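Local coordinates for ribosomal RNA small subunit methyltransferase Nep1 (Archaeoglobus fulgidus, PDB 3O7B), which probably methylates N1 of a pseudouridine in 16S ribosomal RNA, using S-adenosyl-L-methionine as methyl donor, during ribosome biogenesis, at residues D162-E174 against E183-A195. Sequence-based numbering, arbitrary orientation.
Sequences DIVRGRDVLLFRE and ELLDGDVAVCIGA. With SAH (S-adenosyl-L-homocysteine), chain C.
Leu-170, midway along strand 168-172, donates from its N an almost straight bond to Ala-190 O (2.8 Å) in the adjacent parallel strand 189-194. Four more backbone bonds continue the pairing, from Asp-168 N to Asp-188 O at one end to Phe-172 N to Cys-192 O at the other, the strand directions differing by 19°.

On the face carrying Leu-170, its two methyls divide the work: CD1 lies 3.7 Å from Leu-185 CD2 and also reaches Val-189, whereas CD2 meets Leu-184 CD2. With CG anti to the carbonyl carbon (chi1 -52°), the branched end is carried over to the end of helix 181-184 and the residue that follows it. Phe-172 slants across Val-191, CE2 lying 3.8 Å from CG1, and turns its ring edge to Cys-192 O. On the other face, Cys-192 SG packs against Val-169 CG1 (3.9 Å) and Ala-190 CB rests on Arg-167 CB.

Beyond Ala-190, the extended Arg-167 chain returns NH1 to Ile-163 O (2.9 Å), in the guanidinium plane; Glu-106 and Gly-27 hold its other nitrogens. At the C-terminal ends of the strands, the ribose hydroxyl O2' of S-adenosylhomocysteine donates to Phe-172 O (2.6 Å) and accepts from Gly-194 N (2.9 Å), so both strands grip one oxygen. The cofactor site is consistent with the SPOUT superfamily, whose members bind it in the loops of a C-terminal trefoil knot.

The pair belongs to a beta-alpha-beta unit connected through helix 181-184. Strand 212-215 flanks 168-172 and strand 28-35 flanks 189-194; helix 203-209 packs over Leu-171 and Cys-192, and helix 224-239 over Phe-172, Val-191 and Ile-193.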
loop_
_atom_site.group_PDB
_atom_site.type_symbol
_atom_site.label_atom_id
_atom_site.label_comp_id
_atom_site.label_asym_id
_atom_site.label_seq_id
_atom_site.Cartn_x
_atom_site.Cartn_y
_atom_site.Cartn_z
ATOM N N ASP A 162 21.449 -2.280 -18.004
ATOM C CA ASP A 162 22.609 -2.397 -17.157
ATOM C C ASP A 162 22.292 -2.948 -15.772
ATOM O O ASP A 162 23.102 -3.640 -15.180
ATOM C CB ASP A 162 23.300 -1.029 -17.101
ATOM C CG ASP A 162 23.579 -0.487 -18.497
ATOM O OD1 ASP A 162 24.300 -1.182 -19.254
ATOM O OD2 ASP A 162 23.060 0.581 -18.872
ATOM N N ILE A 163 21.093 -2.677 -15.262
ATOM C CA ILE A 163 20.795 -3.161 -13.911
ATOM C C ILE A 163 20.362 -4.631 -13.871
ATOM O O ILE A 163 20.367 -5.265 -12.816
ATOM C CB ILE A 163 19.799 -2.248 -13.163
ATOM C CG1 ILE A 163 18.479 -2.133 -13.927
ATOM C CG2 ILE A 163 20.442 -0.872 -12.914
ATOM C CD1 ILE A 163 17.352 -1.514 -13.099
ATOM N N VAL A 164 20.018 -5.179 -15.037
ATOM C CA VAL A 164 19.693 -6.599 -15.138
ATOM C C VAL A 164 20.873 -7.470 -15.602
ATOM O O VAL A 164 20.735 -8.690 -15.725
ATOM C CB VAL A 164 18.450 -6.842 -16.036
ATOM C CG1 VAL A 164 17.230 -6.140 -15.466
ATOM C CG2 VAL A 164 18.703 -6.400 -17.490
ATOM N N ARG A 165 22.031 -6.847 -15.849
ATOM C CA ARG A 165 23.276 -7.595 -16.104
ATOM C C ARG A 165 23.566 -8.582 -14.987
ATOM O O ARG A 165 23.515 -8.220 -13.811
ATOM C CB ARG A 165 24.486 -6.651 -16.161
ATOM C CG ARG A 165 24.810 -6.063 -17.491
ATOM C CD ARG A 165 26.048 -5.138 -17.398
ATOM N NE ARG A 165 27.322 -5.856 -17.461
ATOM C CZ ARG A 165 28.332 -5.748 -16.595
ATOM N NH1 ARG A 165 28.255 -4.937 -15.547
ATOM N NH2 ARG A 165 29.434 -6.462 -16.788
ATOM N N GLY A 166 23.892 -9.819 -15.345
ATOM C CA GLY A 166 24.327 -10.825 -14.376
ATOM C C GLY A 166 23.235 -11.450 -13.531
ATOM O O GLY A 166 23.512 -12.205 -12.600
ATOM N N ARG A 167 21.984 -11.156 -13.884
ATOM C CA ARG A 167 20.846 -11.692 -13.157
ATOM C C ARG A 167 19.884 -12.318 -14.157
ATOM O O ARG A 167 19.748 -11.806 -15.254
ATOM C CB ARG A 167 20.145 -10.566 -12.390
ATOM C CG ARG A 167 20.966 -9.989 -11.245
ATOM C CD ARG A 167 20.426 -8.625 -10.829
ATOM N NE ARG A 167 21.106 -8.184 -9.611
ATOM C CZ ARG A 167 21.397 -6.925 -9.305
ATOM N NH1 ARG A 167 21.086 -5.929 -10.113
ATOM N NH2 ARG A 167 22.024 -6.672 -8.163
ATOM N N ASP A 168 19.206 -13.389 -13.751
ATOM C CA ASP A 168 18.147 -14.036 -14.555
ATOM C C ASP A 168 16.878 -13.177 -14.486
ATOM O O ASP A 168 16.253 -13.083 -13.416
ATOM C CB ASP A 168 17.815 -15.418 -13.976
ATOM C CG ASP A 168 18.898 -16.453 -14.223
ATOM O OD1 ASP A 168 19.565 -16.380 -15.273
ATOM O OD2 ASP A 168 19.049 -17.355 -13.363
ATOM N N VAL A 169 16.490 -12.564 -15.595
ATOM C CA VAL A 169 15.328 -11.687 -15.616
ATOM C C VAL A 169 14.040 -12.481 -15.631
ATOM O O VAL A 169 13.826 -13.337 -16.525
ATOM C CB VAL A 169 15.341 -10.695 -16.802
ATOM C CG1 VAL A 169 14.055 -9.875 -16.834
ATOM C CG2 VAL A 169 16.550 -9.782 -16.709
ATOM N N LEU A 170 13.168 -12.207 -14.661
ATOM C CA LEU A 170 11.839 -12.810 -14.592
ATOM C C LEU A 170 10.835 -11.693 -14.763
ATOM O O LEU A 170 10.731 -10.817 -13.889
ATOM C CB LEU A 170 11.661 -13.520 -13.251
ATOM C CG LEU A 170 12.727 -14.521 -12.834
ATOM C CD1 LEU A 170 12.441 -15.031 -11.424
ATOM C CD2 LEU A 170 12.788 -15.709 -13.828
ATOM N N LEU A 171 10.154 -11.648 -15.904
ATOM C CA LEU A 171 9.187 -10.604 -16.196
ATOM C C LEU A 171 7.802 -11.141 -15.894
ATOM O O LEU A 171 7.346 -12.115 -16.500
ATOM C CB LEU A 171 9.255 -10.157 -17.665
ATOM C CG LEU A 171 8.258 -9.084 -18.072
ATOM C CD1 LEU A 171 8.522 -7.768 -17.306
ATOM C CD2 LEU A 171 8.283 -8.837 -19.581
ATOM N N PHE A 172 7.135 -10.520 -14.933
ATOM C CA PHE A 172 5.794 -10.958 -14.578
ATOM C C PHE A 172 4.785 -10.298 -15.499
ATOM O O PHE A 172 4.696 -9.076 -15.577
ATOM C CB PHE A 172 5.561 -10.726 -13.072
ATOM C CG PHE A 172 6.306 -11.719 -12.234
ATOM C CD1 PHE A 172 5.713 -12.938 -11.867
ATOM C CD2 PHE A 172 7.638 -11.513 -11.894
ATOM C CE1 PHE A 172 6.427 -13.906 -11.166
ATOM C CE2 PHE A 172 8.358 -12.472 -11.186
ATOM C CZ PHE A 172 7.749 -13.679 -10.824
ATOM N N ARG A 173 4.079 -11.129 -16.276
ATOM C CA ARG A 173 2.994 -10.657 -17.142
ATOM C C ARG A 173 1.962 -11.764 -17.252
ATOM O O ARG A 173 2.304 -12.947 -17.225
ATOM C CB ARG A 173 3.423 -10.311 -18.581
ATOM C CG ARG A 173 4.871 -10.363 -18.936
ATOM C CD ARG A 173 5.027 -10.381 -20.472
ATOM N NE ARG A 173 4.420 -9.228 -21.130
ATOM C CZ ARG A 173 4.723 -8.815 -22.362
ATOM N NH1 ARG A 173 5.629 -9.458 -23.092
ATOM N NH2 ARG A 173 4.125 -7.748 -22.864
ATOM N N GLU A 174 0.710 -11.349 -17.417
ATOM C CA GLU A 174 -0.416 -12.260 -17.554
ATOM C C GLU A 174 -0.218 -13.298 -18.660
ATOM O O GLU A 174 -0.556 -14.461 -18.468
ATOM C CB GLU A 174 -1.697 -11.466 -17.788
ATOM C CG GLU A 174 -2.949 -12.333 -17.874
ATOM C CD GLU A 174 -4.198 -11.528 -18.133
ATOM O OE1 GLU A 174 -4.126 -10.277 -18.097
ATOM O OE2 GLU A 174 -5.260 -12.152 -18.376
ATOM N N GLU A 183 12.506 -23.377 -8.797
ATOM C CA GLU A 183 13.373 -23.348 -9.974
ATOM C C GLU A 183 13.605 -21.913 -10.451
ATOM O O GLU A 183 14.733 -21.547 -10.798
ATOM C CB GLU A 183 12.795 -24.204 -11.110
ATOM C CG GLU A 183 12.351 -25.616 -10.696
ATOM C CD GLU A 183 13.439 -26.413 -9.984
ATOM O OE1 GLU A 183 14.579 -26.485 -10.502
ATOM O OE2 GLU A 183 13.148 -26.976 -8.905
ATOM N N LEU A 184 12.536 -21.115 -10.461
ATOM C CA LEU A 184 12.577 -19.726 -10.935
ATOM C C LEU A 184 13.488 -18.841 -10.103
ATOM O O LEU A 184 14.300 -18.085 -10.639
ATOM C CB LEU A 184 11.180 -19.112 -10.904
ATOM C CG LEU A 184 10.179 -19.325 -12.031
ATOM C CD1 LEU A 184 8.950 -18.472 -11.748
ATOM C CD2 LEU A 184 10.767 -18.978 -13.388
ATOM N N LEU A 185 13.329 -18.941 -8.787
ATOM C CA LEU A 185 14.039 -18.084 -7.845
ATOM C C LEU A 185 15.251 -18.819 -7.281
ATOM O O LEU A 185 15.484 -18.827 -6.070
ATOM C CB LEU A 185 13.090 -17.617 -6.736
ATOM C CG LEU A 185 11.680 -17.178 -7.161
ATOM C CD1 LEU A 185 10.789 -17.079 -5.949
ATOM C CD2 LEU A 185 11.662 -15.869 -7.952
ATOM N N ASP A 186 16.008 -19.435 -8.172
ATOM C CA ASP A 186 17.204 -20.136 -7.809
ATOM C C ASP A 186 18.298 -19.121 -7.584
ATOM O O ASP A 186 18.343 -18.549 -6.528
ATOM C CB ASP A 186 17.619 -21.122 -8.891
ATOM C CG ASP A 186 18.394 -22.329 -8.335
ATOM O OD1 ASP A 186 18.572 -22.377 -7.118
ATOM O OD2 ASP A 186 18.830 -23.235 -9.096
ATOM N N GLY A 187 19.178 -18.923 -8.573
ATOM C CA GLY A 187 20.367 -18.067 -8.439
ATOM C C GLY A 187 20.049 -16.584 -8.310
ATOM O O GLY A 187 19.034 -16.208 -7.725
ATOM N N ASP A 188 20.930 -15.745 -8.852
ATOM C CA ASP A 188 20.702 -14.300 -8.878
ATOM C C ASP A 188 19.596 -13.989 -9.885
ATOM O O ASP A 188 19.770 -14.237 -11.078
ATOM C CB ASP A 188 21.978 -13.557 -9.294
ATOM C CG ASP A 188 23.130 -13.741 -8.309
ATOM O OD1 ASP A 188 22.889 -14.191 -7.164
ATOM O OD2 ASP A 188 24.280 -13.421 -8.698
ATOM N N VAL A 189 18.479 -13.435 -9.413
ATOM C CA VAL A 189 17.351 -13.109 -10.297
ATOM C C VAL A 189 17.039 -11.623 -10.276
ATOM O O VAL A 189 17.377 -10.944 -9.310
ATOM C CB VAL A 189 16.059 -13.919 -9.979
ATOM C CG1 VAL A 189 16.334 -15.412 -10.106
ATOM C CG2 VAL A 189 15.499 -13.583 -8.586
ATOM N N ALA A 190 16.435 -11.118 -11.350
ATOM C CA ALA A 190 15.856 -9.783 -11.388
ATOM C C ALA A 190 14.364 -9.950 -11.589
ATOM O O ALA A 190 13.897 -10.328 -12.671
ATOM C CB ALA A 190 16.452 -8.953 -12.498
ATOM N N VAL A 191 13.602 -9.708 -10.524
ATOM C CA VAL A 191 12.146 -9.808 -10.533
ATOM C C VAL A 191 11.603 -8.496 -11.047
ATOM O O VAL A 191 11.830 -7.464 -10.417
ATOM C CB VAL A 191 11.601 -10.045 -9.110
ATOM C CG1 VAL A 191 10.090 -9.825 -9.070
ATOM C CG2 VAL A 191 11.970 -11.420 -8.623
ATOM N N CYS A 192 10.910 -8.513 -12.189
ATOM C CA CYS A 192 10.470 -7.307 -12.866
ATOM C C CYS A 192 8.953 -7.249 -12.923
ATOM O O CYS A 192 8.291 -8.161 -13.461
ATOM C CB CYS A 192 11.062 -7.243 -14.289
ATOM S SG CYS A 192 12.872 -7.105 -14.314
ATOM N N ILE A 193 8.414 -6.202 -12.300
ATOM C CA ILE A 193 6.975 -6.026 -12.175
ATOM C C ILE A 193 6.606 -4.623 -12.636
ATOM O O ILE A 193 7.217 -3.627 -12.197
ATOM C CB ILE A 193 6.539 -6.228 -10.686
ATOM C CG1 ILE A 193 6.906 -7.643 -10.202
ATOM C CG2 ILE A 193 5.044 -5.916 -10.491
ATOM C CD1 ILE A 193 6.878 -7.864 -8.659
ATOM N N GLY A 194 5.614 -4.508 -13.513
ATOM C CA GLY A 194 5.171 -3.194 -13.949
ATOM C C GLY A 194 4.560 -2.405 -12.800
ATOM O O GLY A 194 3.878 -3.006 -11.921
ATOM N N ALA A 195 4.773 -1.095 -12.813
ATOM C CA ALA A 195 4.227 -0.205 -11.783
ATOM C C ALA A 195 3.433 0.949 -12.397
ATOM O O ALA A 195 3.572 2.098 -11.997
ATOM C CB ALA A 195 5.350 0.308 -10.853
HETATM N N SAH C . -0.800 -4.717 -18.384
HETATM C CA SAH C . -1.786 -4.429 -17.301
HETATM C CB SAH C . -1.466 -3.083 -16.664
HETATM C CG SAH C . -0.379 -3.168 -15.596
HETATM S SD SAH C . -0.795 -4.312 -14.245
HETATM C C SAH C . -3.224 -4.457 -17.809
HETATM O O SAH C . -3.473 -4.803 -18.966
HETATM C "C5'" SAH C . 0.675 -4.243 -13.185
HETATM C "C4'" SAH C . 1.739 -5.321 -13.361
HETATM O "O4'" SAH C . 1.388 -6.522 -12.699
HETATM C "C3'" SAH C . 1.977 -5.761 -14.794
HETATM O "O3'" SAH C . 2.757 -4.831 -15.504
HETATM C "C2'" SAH C . 2.667 -7.083 -14.584
HETATM O "O2'" SAH C . 4.044 -6.884 -14.249
HETATM C "C1'" SAH C . 1.960 -7.638 -13.362
HETATM N N9 SAH C . 0.849 -8.591 -13.626
HETATM C C8 SAH C . -0.488 -8.298 -13.775
HETATM N N7 SAH C . -1.165 -9.462 -13.957
HETATM C C5 SAH C . -0.286 -10.483 -13.893
HETATM C C6 SAH C . -0.424 -11.861 -14.015
HETATM N N6 SAH C . -1.623 -12.427 -14.229
HETATM N N1 SAH C . 0.684 -12.667 -13.899
HETATM C C2 SAH C . 1.936 -12.116 -13.694
HETATM N N3 SAH C . 2.066 -10.750 -13.583
HETATM C C4 SAH C . 0.985 -9.946 -13.692
HETATM O O HOH W 1 21.858 -15.943 -12.155
#